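Local coordinates for citrate lyase subunit beta-like protein (Mycobacterium tuberculosis H37Rv, PDB 6CHU) that is a trimeric, magnesium-dependent lyase of the HpcH/HpaI aldolase family, probably acting in itaconate dissimilation and leucine catabolism, at residues V119-R123 / D146-L151; T137-G143 / R183-V189; T69-A75 / Y93-P99. One frame throughout, in Å; residues are numbered along the deposited sequence. Where two conformers were deposited one is given.

Contact 1 of 3, residues V119-R123 / D146-L151; sequences VETAR and DLIATL. With MG (magnesium ion), chain B.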
loop_
_atom_site.group_PDB
_atom_site.type_symbol
_atom_site.label_atom_id
_atom_site.label_comp_id
_atom_site.label_asym_id
_atom_site.label_seq_id
_atom_site.Cartn_x
_atom_site.Cartn_y
_atom_site.Cartn_z
ATOM N N VAL A 119 -2.860 -10.432 -11.409
ATOM C CA VAL A 119 -3.229 -9.027 -11.276
ATOM C C VAL A 119 -2.144 -8.174 -11.930
ATOM O O VAL A 119 -0.972 -8.232 -11.541
ATOM C CB VAL A 119 -3.421 -8.649 -9.799
ATOM C CG1 VAL A 119 -3.578 -7.130 -9.638
ATOM C CG2 VAL A 119 -4.647 -9.375 -9.222
ATOM N N GLU A 120 -2.540 -7.386 -12.932
ATOM C CA GLU A 120 -1.603 -6.572 -13.699
ATOM C C GLU A 120 -2.293 -5.323 -14.235
ATOM O O GLU A 120 -1.905 -4.796 -15.283
ATOM C CB GLU A 120 -0.969 -7.402 -14.845
ATOM C CG GLU A 120 -1.979 -8.195 -15.675
ATOM C CD GLU A 120 -1.337 -9.193 -16.619
ATOM O OE1 GLU A 120 -0.106 -9.089 -16.863
ATOM O OE2 GLU A 120 -2.077 -10.087 -17.112
ATOM N N THR A 121 -3.330 -4.850 -13.536
ATOM C CA THR A 121 -4.003 -3.597 -13.839
ATOM C C THR A 121 -4.383 -2.943 -12.521
ATOM O O THR A 121 -4.426 -3.596 -11.474
ATOM C CB THR A 121 -5.280 -3.784 -14.675
ATOM O OG1 THR A 121 -6.271 -4.458 -13.881
ATOM C CG2 THR A 121 -5.005 -4.596 -15.941
ATOM N N ALA A 122 -4.660 -1.635 -12.588
ATOM C CA ALA A 122 -5.058 -0.896 -11.394
ATOM C C ALA A 122 -6.336 -1.458 -10.788
ATOM O O ALA A 122 -6.444 -1.575 -9.563
ATOM C CB ALA A 122 -5.233 0.583 -11.725
ATOM N N ARG A 123 -7.329 -1.789 -11.621
ATOM C CA ARG A 123 -8.570 -2.339 -11.081
ATOM C C ARG A 123 -8.306 -3.644 -10.345
ATOM O O ARG A 123 -8.908 -3.910 -9.295
ATOM C CB ARG A 123 -9.597 -2.558 -12.198
ATOM C CG ARG A 123 -10.902 -3.183 -11.701
ATOM C CD ARG A 123 -11.635 -2.205 -10.804
ATOM N NE ARG A 123 -12.183 -1.103 -11.587
ATOM C CZ ARG A 123 -13.433 -1.048 -12.032
ATOM N NH1 ARG A 123 -14.286 -2.029 -11.759
ATOM N NH2 ARG A 123 -13.831 -0.004 -12.747
ATOM N N ASP A 146 2.447 -5.165 -17.688
ATOM C CA ASP A 146 1.063 -4.823 -18.030
ATOM C C ASP A 146 0.480 -3.816 -17.041
ATOM O O ASP A 146 -0.341 -2.971 -17.429
ATOM C CB ASP A 146 0.177 -6.079 -18.089
ATOM C CG ASP A 146 0.088 -6.681 -19.495
ATOM O OD1 ASP A 146 -0.065 -5.913 -20.471
ATOM O OD2 ASP A 146 0.154 -7.933 -19.623
ATOM N N LEU A 147 0.893 -3.876 -15.772
ATOM C CA LEU A 147 0.446 -2.865 -14.815
ATOM C C LEU A 147 0.829 -1.473 -15.301
ATOM O O LEU A 147 -0.025 -0.588 -15.433
ATOM C CB LEU A 147 1.037 -3.147 -13.433
ATOM C CG LEU A 147 0.766 -2.061 -12.387
ATOM C CD1 LEU A 147 -0.709 -2.009 -12.048
ATOM C CD2 LEU A 147 1.621 -2.271 -11.135
ATOM N N ILE A 148 2.108 -1.274 -15.620
ATOM C CA ILE A 148 2.563 0.037 -16.069
ATOM C C ILE A 148 1.931 0.399 -17.403
ATOM O O ILE A 148 1.586 1.561 -17.646
ATOM C CB ILE A 148 4.101 0.062 -16.153
ATOM C CG1 ILE A 148 4.702 -0.082 -14.755
ATOM C CG2 ILE A 148 4.596 1.322 -16.908
ATOM C CD1 ILE A 148 4.441 1.080 -13.846
ATOM N N ALA A 149 1.800 -0.578 -18.307
ATOM C CA ALA A 149 1.228 -0.274 -19.614
ATOM C C ALA A 149 -0.198 0.242 -19.467
ATOM O O ALA A 149 -0.561 1.271 -20.048
ATOM C CB ALA A 149 1.252 -1.514 -20.504
ATOM N N THR A 150 -1.017 -0.462 -18.686
ATOM C CA THR A 150 -2.416 -0.077 -18.548
ATOM C C THR A 150 -2.592 1.154 -17.672
ATOM O O THR A 150 -3.597 1.857 -17.814
ATOM C CB THR A 150 -3.240 -1.256 -18.013
ATOM O OG1 THR A 150 -2.720 -1.696 -16.752
ATOM C CG2 THR A 150 -3.198 -2.428 -18.998
ATOM N N LEU A 151 -1.635 1.443 -16.784
ATOM C CA LEU A 151 -1.632 2.728 -16.088
ATOM C C LEU A 151 -1.371 3.894 -17.031
ATOM O O LEU A 151 -1.735 5.026 -16.709
ATOM C CB LEU A 151 -0.572 2.736 -14.971
ATOM C CG LEU A 151 -0.882 1.910 -13.718
ATOM C CD1 LEU A 151 0.351 1.807 -12.803
ATOM C CD2 LEU A 151 -2.052 2.496 -12.936
HETATM MG MG MG B . 0.974 -9.526 -18.626
HETATM O O HOH W 1 -0.634 -10.703 -19.254
HETATM O O HOH W 2 -4.016 -0.074 -14.792
HETATM O O HOH W 3 2.591 -8.304 -17.820
HETATM O O HOH W 4 1.949 -9.863 -20.478
#

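Contact 2 of 3, residues T137-G143 / R183-V189; sequences TVGMMWG and RLALDAV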
loop_
_atom_site.group_PDB
_atom_site.type_symbol
_atom_site.label_atom_id
_atom_site.label_comp_id
_atom_site.label_asym_id
_atom_site.label_seq_id
_atom_site.Cartn_x
_atom_site.Cartn_y
_atom_site.Cartn_z
ATOM N N THR A 137 -10.138 -19.373 -6.499
ATOM C CA THR A 137 -8.758 -18.898 -6.493
ATOM C C THR A 137 -7.874 -19.841 -5.688
ATOM O O THR A 137 -8.202 -20.204 -4.554
ATOM C CB THR A 137 -8.680 -17.485 -5.917
ATOM O OG1 THR A 137 -9.457 -16.590 -6.728
ATOM C CG2 THR A 137 -7.222 -16.987 -5.865
ATOM N N VAL A 138 -6.759 -20.260 -6.288
ATOM C CA VAL A 138 -5.734 -21.006 -5.567
ATOM C C VAL A 138 -4.409 -20.265 -5.507
ATOM O O VAL A 138 -3.521 -20.684 -4.748
ATOM C CB VAL A 138 -5.527 -22.421 -6.156
ATOM C CG1 VAL A 138 -6.823 -23.236 -6.061
ATOM C CG2 VAL A 138 -5.014 -22.358 -7.605
ATOM N N GLY A 139 -4.250 -19.177 -6.250
ATOM C CA GLY A 139 -3.023 -18.400 -6.208
ATOM C C GLY A 139 -3.235 -17.010 -6.756
ATOM O O GLY A 139 -4.175 -16.757 -7.520
ATOM N N MET A 140 -2.342 -16.099 -6.354
ATOM C CA MET A 140 -2.295 -14.740 -6.873
ATOM C C MET A 140 -0.906 -14.488 -7.432
ATOM O O MET A 140 0.094 -14.805 -6.775
ATOM C CB MET A 140 -2.589 -13.694 -5.795
ATOM C CG MET A 140 -3.913 -13.865 -5.041
ATOM S SD MET A 140 -5.299 -13.354 -6.077
ATOM C CE MET A 140 -5.065 -11.577 -6.104
ATOM N N MET A 141 -0.856 -13.918 -8.626
ATOM C CA MET A 141 0.370 -13.450 -9.253
ATOM C C MET A 141 0.204 -11.972 -9.568
ATOM O O MET A 141 -0.916 -11.454 -9.640
ATOM C CB MET A 141 0.665 -14.254 -10.536
ATOM C CG MET A 141 2.025 -14.003 -11.157
ATOM S SD MET A 141 2.151 -14.990 -12.661
ATOM C CE MET A 141 3.609 -14.231 -13.377
ATOM N N TRP A 142 1.319 -11.277 -9.780
ATOM C CA TRP A 142 1.231 -9.915 -10.272
ATOM C C TRP A 142 2.136 -9.758 -11.484
ATOM O O TRP A 142 3.039 -10.566 -11.725
ATOM C CB TRP A 142 1.564 -8.886 -9.176
ATOM C CG TRP A 142 3.016 -8.816 -8.817
ATOM C CD1 TRP A 142 3.747 -9.748 -8.141
ATOM C CD2 TRP A 142 3.904 -7.741 -9.115
ATOM N NE1 TRP A 142 5.052 -9.319 -7.999
ATOM C CE2 TRP A 142 5.174 -8.089 -8.593
ATOM C CE3 TRP A 142 3.750 -6.513 -9.768
ATOM C CZ2 TRP A 142 6.286 -7.260 -8.715
ATOM C CZ3 TRP A 142 4.857 -5.678 -9.883
ATOM C CH2 TRP A 142 6.112 -6.056 -9.355
ATOM N N GLY A 143 1.837 -8.741 -12.292
ATOM C CA GLY A 143 2.610 -8.503 -13.503
ATOM C C GLY A 143 2.969 -7.042 -13.676
ATOM O O GLY A 143 2.083 -6.204 -13.870
ATOM N N ARG A 183 -3.857 -18.526 -0.247
ATOM C CA ARG A 183 -3.524 -18.807 -1.640
ATOM C C ARG A 183 -2.016 -18.809 -1.842
ATOM O O ARG A 183 -1.259 -18.219 -1.064
ATOM C CB ARG A 183 -4.160 -17.776 -2.576
ATOM C CG ARG A 183 -5.617 -17.392 -2.232
ATOM C CD ARG A 183 -6.538 -18.611 -2.145
ATOM N NE ARG A 183 -7.936 -18.198 -2.194
ATOM C CZ ARG A 183 -8.959 -18.986 -1.871
ATOM N NH1 ARG A 183 -8.732 -20.224 -1.439
ATOM N NH2 ARG A 183 -10.208 -18.533 -1.959
ATOM N N LEU A 184 -1.578 -19.482 -2.909
ATOM C CA LEU A 184 -0.188 -19.358 -3.335
ATOM C C LEU A 184 0.098 -17.927 -3.765
ATOM O O LEU A 184 -0.744 -17.272 -4.382
ATOM C CB LEU A 184 0.106 -20.288 -4.508
ATOM C CG LEU A 184 0.538 -21.737 -4.347
ATOM C CD1 LEU A 184 1.022 -22.211 -5.704
ATOM C CD2 LEU A 184 1.640 -21.875 -3.337
ATOM N N ALA A 185 1.311 -17.448 -3.470
ATOM C CA ALA A 185 1.753 -16.130 -3.917
ATOM C C ALA A 185 2.870 -16.303 -4.939
ATOM O O ALA A 185 3.902 -16.905 -4.630
ATOM C CB ALA A 185 2.240 -15.276 -2.741
ATOM N N LEU A 186 2.668 -15.760 -6.139
ATOM C CA LEU A 186 3.624 -15.888 -7.236
ATOM C C LEU A 186 4.203 -14.517 -7.565
ATOM O O LEU A 186 3.453 -13.570 -7.833
ATOM C CB LEU A 186 2.953 -16.490 -8.479
ATOM C CG LEU A 186 2.420 -17.928 -8.415
ATOM C CD1 LEU A 186 1.120 -18.016 -7.612
ATOM C CD2 LEU A 186 2.165 -18.390 -9.830
ATOM N N ASP A 187 5.535 -14.415 -7.568
ATOM C CA ASP A 187 6.189 -13.144 -7.859
ATOM C C ASP A 187 6.370 -12.970 -9.363
ATOM O O ASP A 187 6.460 -13.946 -10.117
ATOM C CB ASP A 187 7.544 -13.057 -7.148
ATOM C CG ASP A 187 8.026 -11.622 -6.965
ATOM O OD1 ASP A 187 7.202 -10.697 -6.908
ATOM O OD2 ASP A 187 9.252 -11.417 -6.878
ATOM N N ALA A 188 6.438 -11.708 -9.791
ATOM C CA ALA A 188 6.434 -11.342 -11.202
ATOM C C ALA A 188 7.727 -11.762 -11.913
ATOM O O ALA A 188 8.796 -11.922 -11.307
ATOM C CB ALA A 188 6.242 -9.829 -11.364
ATOM N N VAL A 189 7.615 -11.894 -13.240
ATOM C CA VAL A 189 8.728 -12.337 -14.069
ATOM C C VAL A 189 9.790 -11.254 -14.163
ATOM O O VAL A 189 9.511 -10.052 -14.083
ATOM C CB VAL A 189 8.242 -12.732 -15.475
ATOM C CG1 VAL A 189 7.291 -13.909 -15.411
ATOM C CG2 VAL A 189 7.598 -11.547 -16.184
HETATM O O HOH W 5 4.762 -11.109 -14.069
#

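Contact 3 of 3, residues T69-A75 / Y93-P99; sequences TVVRINA and YTTVMLP. With ACT (acetate ion), chain E; EDO (1,2-ethanediol), chain G; ACT (acetate ion), chain F.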
loop_
_atom_site.group_PDB
_atom_site.type_symbol
_atom_site.label_atom_id
_atom_site.label_comp_id
_atom_site.label_asym_id
_atom_site.label_seq_id
_atom_site.Cartn_x
_atom_site.Cartn_y
_atom_site.Cartn_z
ATOM N N THR A 69 1.342 -28.699 -14.470
ATOM C CA THR A 69 1.145 -27.804 -15.599
ATOM C C THR A 69 -0.127 -26.997 -15.396
ATOM O O THR A 69 -1.168 -27.544 -15.026
ATOM C CB THR A 69 1.063 -28.579 -16.921
ATOM O OG1 THR A 69 2.153 -29.505 -16.987
ATOM C CG2 THR A 69 1.170 -27.622 -18.109
ATOM N N VAL A 70 -0.019 -25.691 -15.667
ATOM C CA VAL A 70 -1.082 -24.691 -15.592
ATOM C C VAL A 70 -1.206 -24.038 -16.966
ATOM O O VAL A 70 -0.217 -23.915 -17.693
ATOM C CB VAL A 70 -0.768 -23.640 -14.493
ATOM C CG1 VAL A 70 -1.745 -22.461 -14.525
ATOM C CG2 VAL A 70 -0.763 -24.296 -13.120
ATOM N N VAL A 71 -2.419 -23.630 -17.341
ATOM C CA VAL A 71 -2.652 -23.024 -18.653
ATOM C C VAL A 71 -3.054 -21.570 -18.450
ATOM O O VAL A 71 -4.060 -21.290 -17.785
ATOM C CB VAL A 71 -3.721 -23.788 -19.453
ATOM C CG1 VAL A 71 -3.938 -23.144 -20.821
ATOM C CG2 VAL A 71 -3.318 -25.266 -19.622
ATOM N N ARG A 72 -2.273 -20.639 -19.011
ATOM C CA ARG A 72 -2.689 -19.240 -19.005
ATOM C C ARG A 72 -3.635 -18.994 -20.170
ATOM O O ARG A 72 -3.256 -19.148 -21.340
ATOM C CB ARG A 72 -1.510 -18.267 -19.064
ATOM C CG ARG A 72 -2.031 -16.807 -18.987
ATOM C CD ARG A 72 -0.968 -15.767 -18.632
ATOM N NE ARG A 72 -0.042 -15.497 -19.732
ATOM C CZ ARG A 72 0.798 -14.460 -19.743
ATOM N NH1 ARG A 72 0.799 -13.616 -18.718
ATOM N NH2 ARG A 72 1.628 -14.263 -20.766
ATOM N N ILE A 73 -4.882 -18.649 -19.842
ATOM C CA ILE A 73 -5.897 -18.347 -20.840
ATOM C C ILE A 73 -5.889 -16.848 -21.103
ATOM O O ILE A 73 -5.056 -16.120 -20.562
ATOM C CB ILE A 73 -7.288 -18.836 -20.386
ATOM C CG1 ILE A 73 -7.729 -18.114 -19.109
ATOM C CG2 ILE A 73 -7.269 -20.357 -20.176
ATOM C CD1 ILE A 73 -9.094 -18.607 -18.532
ATOM N N ASN A 74 -6.800 -16.384 -21.946
ATOM C CA ASN A 74 -6.895 -14.973 -22.266
ATOM C C ASN A 74 -7.871 -14.282 -21.313
ATOM O O ASN A 74 -8.528 -14.919 -20.482
ATOM C CB ASN A 74 -7.280 -14.813 -23.738
ATOM C CG ASN A 74 -6.099 -15.089 -24.665
ATOM O OD1 ASN A 74 -5.314 -14.188 -24.955
ATOM N ND2 ASN A 74 -5.942 -16.342 -25.092
ATOM N N ALA A 75 -7.929 -12.956 -21.407
ATOM C CA ALA A 75 -8.576 -12.178 -20.356
ATOM C C ALA A 75 -10.097 -12.334 -20.393
ATOM O O ALA A 75 -10.695 -12.708 -21.408
ATOM C CB ALA A 75 -8.198 -10.697 -20.472
ATOM N N TYR A 93 -6.142 -30.755 -17.985
ATOM C CA TYR A 93 -5.733 -29.667 -17.110
ATOM C C TYR A 93 -6.910 -29.199 -16.268
ATOM O O TYR A 93 -8.063 -29.219 -16.709
ATOM C CB TYR A 93 -5.157 -28.511 -17.927
ATOM C CG TYR A 93 -3.997 -28.962 -18.788
ATOM C CD1 TYR A 93 -2.874 -29.546 -18.212
ATOM C CD2 TYR A 93 -4.034 -28.835 -20.169
ATOM C CE1 TYR A 93 -1.812 -29.979 -18.992
ATOM C CE2 TYR A 93 -2.972 -29.263 -20.959
ATOM C CZ TYR A 93 -1.868 -29.838 -20.365
ATOM O OH TYR A 93 -0.807 -30.266 -21.141
ATOM N N THR A 94 -6.611 -28.827 -15.029
ATOM C CA THR A 94 -7.609 -28.386 -14.064
ATOM C C THR A 94 -7.425 -26.950 -13.615
ATOM O O THR A 94 -8.358 -26.379 -13.030
ATOM C CB THR A 94 -7.563 -29.260 -12.801
ATOM O OG1 THR A 94 -6.288 -29.076 -12.170
ATOM C CG2 THR A 94 -7.749 -30.721 -13.137
ATOM N N THR A 95 -6.260 -26.356 -13.852
ATOM C CA THR A 95 -5.895 -25.078 -13.255
ATOM C C THR A 95 -5.525 -24.099 -14.356
ATOM O O THR A 95 -4.699 -24.417 -15.225
ATOM C CB THR A 95 -4.735 -25.262 -12.265
ATOM O OG1 THR A 95 -5.124 -26.207 -11.261
ATOM C CG2 THR A 95 -4.355 -23.935 -11.592
ATOM N N VAL A 96 -6.164 -22.931 -14.343
ATOM C CA VAL A 96 -5.897 -21.893 -15.330
ATOM C C VAL A 96 -5.338 -20.658 -14.635
ATOM O O VAL A 96 -5.604 -20.395 -13.456
ATOM C CB VAL A 96 -7.154 -21.525 -16.150
ATOM C CG1 VAL A 96 -7.623 -22.723 -16.979
ATOM C CG2 VAL A 96 -8.272 -21.011 -15.233
ATOM N N MET A 97 -4.570 -19.890 -15.394
ATOM C CA MET A 97 -4.073 -18.590 -14.968
ATOM C C MET A 97 -4.842 -17.531 -15.742
ATOM O O MET A 97 -4.882 -17.571 -16.977
ATOM C CB MET A 97 -2.566 -18.460 -15.212
ATOM C CG MET A 97 -2.013 -17.089 -14.831
ATOM S SD MET A 97 -0.221 -16.979 -15.078
ATOM C CE MET A 97 0.382 -18.002 -13.744
ATOM N N LEU A 98 -5.468 -16.603 -15.012
ATOM C CA LEU A 98 -6.312 -15.575 -15.602
ATOM C C LEU A 98 -5.552 -14.257 -15.667
ATOM O O LEU A 98 -5.316 -13.642 -14.615
ATOM C CB LEU A 98 -7.587 -15.404 -14.782
ATOM C CG LEU A 98 -8.493 -14.246 -15.229
ATOM C CD1 LEU A 98 -9.117 -14.525 -16.570
ATOM C CD2 LEU A 98 -9.564 -13.952 -14.161
ATOM N N PRO A 99 -5.164 -13.778 -16.843
ATOM C CA PRO A 99 -4.455 -12.497 -16.923
ATOM C C PRO A 99 -5.438 -11.345 -16.814
ATOM O O PRO A 99 -6.645 -11.493 -17.042
ATOM C CB PRO A 99 -3.808 -12.545 -18.313
ATOM C CG PRO A 99 -4.837 -13.288 -19.132
ATOM C CD PRO A 99 -5.427 -14.336 -18.184
HETATM C C ACT E . 4.642 -12.596 -20.689
HETATM O O ACT E . 5.645 -11.852 -20.520
HETATM O OXT ACT E . 3.433 -12.271 -20.719
HETATM C CH3 ACT E . 4.960 -14.124 -20.887
HETATM C C1 EDO G . -11.278 -29.322 -18.733
HETATM O O1 EDO G . -10.108 -30.093 -18.422
HETATM C C2 EDO G . -10.959 -27.844 -18.558
HETATM O O2 EDO G . -12.176 -27.094 -18.575
HETATM C C ACT F . 2.847 -11.194 -16.956
HETATM O O ACT F . 3.230 -10.303 -16.146
HETATM O OXT ACT F . 1.927 -11.124 -17.828
HETATM C CH3 ACT F . 3.617 -12.543 -16.897
HETATM O O HOH W 6 -3.703 -28.146 -14.498
#

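Contact 1 of 3, residues V119-R123 / D146-L151
E120 and D146 run alongside each other, carboxylates leading, to one magnesium ion, and each gives it one oxygen. The two carboxylate planes stand 85° apart. E120 OE1 and D146 OD2 are 3.0 Å from each other because they share the magnesium, whose charge presumably offsets the repulsion of two negative oxygens. E120 OE1 is 2.1 Å from the metal. E120 CG sits between the backbone N and the carbonyl carbon (chi1 48°), and the extended chain beyond carries the carboxylate out to the ion. Three waters and an acetate oxygen complete the six ligands, and the carboxylates suit a metal that prefers hard oxygen donors. K100 adds a second layer, its backbone N bonding E120 OE2 and its NZ bonding D146 OD2.

Behind the metal the packing is close. E120 O lies 3.1 Å from L147 CA in a CH...O contact, while L147 CD1 rests 3.8 Å from T121 C. This is the C-terminal mouth of a TIM barrel: residues 119-123 follow the fifth strand, and helix 144-151 follows the sixth. T121 is the N-cap of the next helix; its OG1, also bonded to E102, caps G124 N. The small A122 leaves room for L151 CD2, 3.9 Å from A122 CB, and both residues also pack on a second subunit.

The T150 side is looser and meets solvent. A water accepts from A122 N and donates to T150 OG1 (2.9 Å), so the water, not a direct bond, joins the two segments here. That hydroxyl in turn donates to D146 O at 2.8 Å, approaching from the face of the carbonyl plane opposite to that used by T150 N.

Contact 2 of 3, residues T137-G143 / R183-V189
The indole of W142 carries A188 CB over one face and D187 OD1 at its edge. The methyl stands 3.4 Å above the ring plane, displaced toward the rim, in a CH-pi contact with the five-membered ring; alanine's single methyl can come this close. W142 NE1 donates a hydrogen bond to D187 OD1, which lies in the ring plane, at 2.8 Å and a nearly straight 173°. With W142 CG between its backbone N and carbonyl carbon (chi1 73°), the ring swings across to the segment holding D187 and A188. Y163, from outside both segments, meets the ring edge-to-face. D187 OD2 forms a salt bridge with R171, fixing the other end of the carboxylate.

At the far end the flat group is the R183 guanidinium. T137 O sits over one of its faces, 3.0 Å from R183 CZ, without a hydrogen bond; R183 NE bonds A132 O instead.

Between these ends the backbones pair through L184 N to V138 O, M140 N to L184 O and L186 N to M140 O, the last at 2.8 Å. On one side of the sheet M141 and L186 cross at about a right angle, M141 CG 3.8 Å from L186 CB. M141 then runs fully extended, its CE reaching V189 CG1. G139, having no side chain, leaves its place on this side to L186 CD1. The buried L186 O has no hydrogen-bond partner, though M141 CA lies 3.4 Å from it in a CH...O contact.

M140 and A185 face helix 165-180, whereas M141, L184 and L186 meet strand 17-22 across the interior. With one face turned to the barrel interior and the other to the helices, the pair is typical of adjacent strands, here the sixth and seventh, of a TIM barrel.

Contact 3 of 3, residues T69-A75 / Y93-P99
R72 and M97 lie on adjacent parallel strands, their side chains crossing at a slant with R72 CD 3.8 Å from M97 SD. The strands, the third and fourth of the TIM barrel, are joined through helix 79-89 as a beta-alpha-beta crossover; their short segments are at 38° to each other, as in a twisted barrel sheet. Both side chains leave on the inner side of the sheet, where they also touch L118 (R72) and I116 (M97). Both start extended and bend at the third torsion; in R72 (73°) the bend brings the guanidinium of this substrate-binding arginine to the mouth of the barrel. There its edge meets two acetates in plane, probably from the crystallisation liquor: R72 NH2 donates to OXT of the chain E acetate (2.7 Å), R72 NH1 to OXT of the chain F acetate (2.9 Å), the latter also a magnesium ligand. R72 NE forms a salt bridge with D42, limiting rotation.

V71 and V96 point outward to the helices. V71 meets Y93 at about a right angle, V71 CG2 3.7 Å from Y93 CD2, and the ring is tied by its hydroxyl to L64 N. I73 CG2 rests 4.0 Å from V96 CG1; beta-branched residues suit strands, and here fill the layer between sheet and helices.

The backbones are joined by V71 N to T95 O, M97 N to V71 O and I73 N to M97 O. P99, with no N-H to offer, closes the pairing: the buried I73 O has no hydrogen-bond partner, and P99 CD lies 3.0 Å from it.

Overall arrangement
All three contacts belong to one eight-stranded parallel TIM barrel. Along the chain contact 3 closes first, joining the third and fourth strands; contacts 1 and 2 then interleave, their segments running 119-123, 137-143, 146-151, 183-189, and strand 137-142 leads into helix 144-151. Their centres lie about 15 Å apart, and V119 joins them by probable hydrogen bonds, V119 N to M141 O and V119 O to G143 N. Contact 3 lies about 12 Å from contact 2, centre to centre, and meets it inside the barrel through M97 CE and M141 SD. Its centre is about 19 Å from that of contact 1, yet P99 touches E120, and R72 and the magnesium ligands lie together at the C-terminal mouth.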